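Glutathione S-transferase (Vibrio parahaemolyticus, PDB 7MIQ) probably catalyses the conjugation of glutathione to electrophilic substrates, as a Gtt2-class enzyme of the glutathione S-transferase family. Local coordinates at residues A[169-174]-A[190-195]. Numbering follows the deposited sequence.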
ATOM      1  N   ILE A 169     -11.326 -10.152   2.970  1.00 13.37           N
ATOM      2  CA  ILE A 169     -10.220 -11.106   2.951  1.00 15.30           C
ATOM      3  C   ILE A 169      -9.468 -11.081   4.278  1.00 17.48           C
ATOM      4  O   ILE A 169      -9.086 -12.131   4.810  1.00 14.96           O
ATOM      5  CB  ILE A 169      -9.281 -10.819   1.760  1.00 15.47           C
ATOM      6  CG1 ILE A 169     -10.012 -11.034   0.431  1.00 12.69           C
ATOM      7  CG2 ILE A 169      -8.028 -11.691   1.832  1.00 15.54           C
ATOM      8  CD1 ILE A 169     -10.486 -12.456   0.217  1.00 14.86           C
ATOM      9  N   PHE A 170      -9.252  -9.884   4.835  1.00 19.52           N
ATOM     10  CA  PHE A 170      -8.558  -9.764   6.118  1.00 14.84           C
ATOM     11  C   PHE A 170      -9.321 -10.479   7.228  1.00 16.54           C
ATOM     12  O   PHE A 170      -8.743 -11.269   7.984  1.00 16.73           O
ATOM     13  CB  PHE A 170      -8.345  -8.283   6.460  1.00 16.26           C
ATOM     14  CG  PHE A 170      -8.118  -8.013   7.930  1.00 16.55           C
ATOM     15  CD1 PHE A 170      -7.080  -8.623   8.619  1.00 17.63           C
ATOM     16  CD2 PHE A 170      -8.941  -7.132   8.618  1.00 20.32           C
ATOM     17  CE1 PHE A 170      -6.877  -8.369   9.971  1.00 17.71           C
ATOM     18  CE2 PHE A 170      -8.746  -6.874   9.965  1.00 17.47           C
ATOM     19  CZ  PHE A 170      -7.711  -7.493  10.642  1.00 17.32           C
ATOM     20  N   ILE A 171     -10.625 -10.214   7.343  1.00 16.60           N
ATOM     21  CA  ILE A 171     -11.407 -10.866   8.391  1.00 16.48           C
ATOM     22  C   ILE A 171     -11.497 -12.369   8.137  1.00 15.85           C
ATOM     23  O   ILE A 171     -11.490 -13.164   9.086  1.00 17.91           O
ATOM     24  CB  ILE A 171     -12.797 -10.206   8.508  1.00 16.16           C
ATOM     25  CG1 ILE A 171     -12.671  -8.776   9.053  1.00 14.52           C
ATOM     26  CG2 ILE A 171     -13.730 -11.033   9.392  1.00 15.53           C
ATOM     27  CD1 ILE A 171     -11.904  -8.668  10.371  1.00 16.28           C
ATOM     28  N   GLY A 172     -11.556 -12.786   6.869  1.00 17.96           N
ATOM     29  CA  GLY A 172     -11.466 -14.207   6.565  1.00 17.06           C
ATOM     30  C   GLY A 172     -10.184 -14.831   7.084  1.00 23.89           C
ATOM     31  O   GLY A 172     -10.199 -15.931   7.646  1.00 22.74           O
ATOM     32  N   PHE A 173      -9.057 -14.137   6.903  1.00 22.53           N
ATOM     33  CA  PHE A 173      -7.796 -14.578   7.492  1.00 17.98           C
ATOM     34  C   PHE A 173      -7.931 -14.752   8.999  1.00 21.67           C
ATOM     35  O   PHE A 173      -7.571 -15.799   9.552  1.00 17.57           O
ATOM     36  CB  PHE A 173      -6.688 -13.567   7.184  1.00 20.46           C
ATOM     37  CG  PHE A 173      -5.737 -13.996   6.104  1.00 23.21           C
ATOM     38  CD1 PHE A 173      -4.842 -15.027   6.321  1.00 30.99           C
ATOM     39  CD2 PHE A 173      -5.711 -13.335   4.885  1.00 30.12           C
ATOM     40  CE1 PHE A 173      -3.958 -15.414   5.332  1.00 30.32           C
ATOM     41  CE2 PHE A 173      -4.827 -13.719   3.891  1.00 34.93           C
ATOM     42  CZ  PHE A 173      -3.950 -14.762   4.118  1.00 31.01           C
ATOM     43  N   ALA A 174      -8.451 -13.727   9.679  1.00 14.93           N
ATOM     44  CA  ALA A 174      -8.486 -13.734  11.138  1.00 17.71           C
ATOM     45  C   ALA A 174      -9.342 -14.876  11.675  1.00 17.76           C
ATOM     46  O   ALA A 174      -8.941 -15.572  12.616  1.00 20.45           O
ATOM     47  CB  ALA A 174      -9.008 -12.390  11.649  1.00 16.50           C
ATOM     48  N   ALA A 190     -19.092  -7.854  12.560  1.00 17.20           N
ATOM     49  CA  ALA A 190     -19.984  -8.954  12.213  1.00 16.71           C
ATOM     50  C   ALA A 190     -21.131  -8.467  11.334  1.00 16.03           C
ATOM     51  O   ALA A 190     -21.435  -9.078  10.302  1.00 17.75           O
ATOM     52  CB  ALA A 190     -20.509  -9.619  13.486  1.00 16.95           C
ATOM     53  N   ARG A 191     -21.774  -7.363  11.728  1.00 15.08           N
ATOM     54  CA  ARG A 191     -22.830  -6.757  10.914  1.00 15.33           C
ATOM     55  C   ARG A 191     -22.345  -6.491   9.496  1.00 15.10           C
ATOM     56  O   ARG A 191     -23.000  -6.869   8.516  1.00 17.14           O
ATOM     57  CB  ARG A 191     -23.300  -5.450  11.567  1.00 17.41           C
ATOM     58  CG  ARG A 191     -24.474  -4.731  10.887  1.00 21.17           C
ATOM     59  CD  ARG A 191     -24.065  -3.837   9.700  1.00 20.97           C
ATOM     60  NE  ARG A 191     -23.035  -2.857  10.033  1.00 20.26           N
ATOM     61  CZ  ARG A 191     -22.343  -2.170   9.133  1.00 20.66           C
ATOM     62  NH1 ARG A 191     -22.538  -2.338   7.835  1.00 20.76           N
ATOM     63  NH2 ARG A 191     -21.428  -1.295   9.546  1.00 19.36           N
ATOM     64  N   TRP A 192     -21.217  -5.792   9.375  1.00 17.92           N
ATOM     65  CA  TRP A 192     -20.667  -5.467   8.063  1.00 15.52           C
ATOM     66  C   TRP A 192     -20.308  -6.731   7.292  1.00 15.45           C
ATOM     67  O   TRP A 192     -20.605  -6.844   6.097  1.00 16.36           O
ATOM     68  CB  TRP A 192     -19.450  -4.555   8.241  1.00 15.98           C
ATOM     69  CG  TRP A 192     -18.487  -4.516   7.082  1.00 15.10           C
ATOM     70  CD1 TRP A 192     -18.540  -3.693   5.992  1.00 17.19           C
ATOM     71  CD2 TRP A 192     -17.312  -5.321   6.921  1.00 13.58           C
ATOM     72  NE1 TRP A 192     -17.477  -3.948   5.155  1.00 17.97           N
ATOM     73  CE2 TRP A 192     -16.709  -4.943   5.704  1.00 16.46           C
ATOM     74  CE3 TRP A 192     -16.714  -6.328   7.688  1.00 18.57           C
ATOM     75  CZ2 TRP A 192     -15.538  -5.542   5.233  1.00 15.98           C
ATOM     76  CZ3 TRP A 192     -15.550  -6.918   7.222  1.00 13.63           C
ATOM     77  CH2 TRP A 192     -14.974  -6.522   6.006  1.00 16.46           C
ATOM     78  N   PHE A 193     -19.689  -7.704   7.964  1.00 16.25           N
ATOM     79  CA  PHE A 193     -19.293  -8.928   7.277  1.00 15.86           C
ATOM     80  C   PHE A 193     -20.508  -9.722   6.811  1.00 20.71           C
ATOM     81  O   PHE A 193     -20.506 -10.273   5.704  1.00 16.60           O
ATOM     82  CB  PHE A 193     -18.410  -9.782   8.182  1.00 19.13           C
ATOM     83  CG  PHE A 193     -17.689 -10.882   7.453  1.00 16.33           C
ATOM     84  CD1 PHE A 193     -18.300 -12.106   7.236  1.00 15.53           C
ATOM     85  CD2 PHE A 193     -16.406 -10.685   6.979  1.00 16.79           C
ATOM     86  CE1 PHE A 193     -17.638 -13.118   6.562  1.00 17.12           C
ATOM     87  CE2 PHE A 193     -15.738 -11.695   6.303  1.00 19.53           C
ATOM     88  CZ  PHE A 193     -16.358 -12.909   6.093  1.00 16.95           C
ATOM     89  N   GLU A 194     -21.549  -9.806   7.644  1.00 19.93           N
ATOM     90  CA  GLU A 194     -22.785 -10.450   7.206  1.00 19.90           C
ATOM     91  C   GLU A 194     -23.326  -9.774   5.951  1.00 23.52           C
ATOM     92  O   GLU A 194     -23.800 -10.444   5.027  1.00 22.85           O
ATOM     93  CB  GLU A 194     -23.819 -10.411   8.334  1.00 18.24           C
ATOM     94  CG  GLU A 194     -25.198 -10.950   7.960  1.00 21.81           C
ATOM     95  CD  GLU A 194     -25.363 -12.431   8.267  1.00 28.56           C
ATOM     96  OE1 GLU A 194     -24.421 -13.040   8.823  1.00 27.02           O
ATOM     97  OE2 GLU A 194     -26.437 -12.988   7.952  1.00 27.88           O
ATOM     98  N   GLN A 195     -23.229  -8.446   5.898  1.00 18.28           N
ATOM     99  CA  GLN A 195     -23.724  -7.678   4.763  1.00 19.83           C
ATOM    100  C   GLN A 195     -22.882  -7.932   3.516  1.00 20.56           C
ATOM    101  O   GLN A 195     -23.411  -8.261   2.449  1.00 21.23           O
ATOM    102  CB  GLN A 195     -23.715  -6.196   5.143  1.00 20.89           C
ATOM    103  CG  GLN A 195     -24.474  -5.258   4.248  1.00 28.37           C
ATOM    104  CD  GLN A 195     -24.620  -3.887   4.891  1.00 33.24           C
ATOM    105  OE1 GLN A 195     -24.545  -3.752   6.115  1.00 25.00           O
ATOM    106  NE2 GLN A 195     -24.820  -2.866   4.069  1.00 32.01           N
TER
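Ile171 overlaps the ring of Phe193 with its CG2 branch and meets the indole of Trp192 with its other branch, so that one beta-branched side chain serves two aromatic neighbours. The setting is the all-helical C-terminal domain of the glutathione S-transferase fold, where helix 162-177 packs against the short helix 187-196. It is a worked example of how helices at a steep angle can be joined mainly through side chains: the local axes, at 113° to each other, come no closer than 11.6 Å. The facing residues Ile171 and Phe193 have their CA atoms 8.2 Å apart.

The division of labour follows from the first torsion of Ile171. At chi1 -68° its CG2 is anti to the backbone N and reaches Phe193. CG2 of Ile171 comes within 3.6 Å of Phe193 CD2 and lies almost equally near CE2 of that ring, an oblique approach. CG1, anti to the carbonyl carbon, is left for Trp192. The side chains of Ile171 and Phe193 run past each other in opposite senses. Gly172 extends the patch modestly, its backbone N 4.4 Å from Phe193 CE2.

Other parts of the domain close round this apolar junction. Phe193 also meets the rings of Tyr168 and Phe183, its plane nearly parallel to that of Tyr168, while Leu142 of helix 127-151 touches Ile171. The buried indole has its polar need met by Asp164, whose OD1 accepts a hydrogen bond from Trp192 NE1; this second link to helix 162-177 would limit how far the indole can swing. The benzo edge of the Trp192 indole faces Ile171: CG1 of Ile171 lies near the ring plane, 3.9 Å from CZ3 of Trp192.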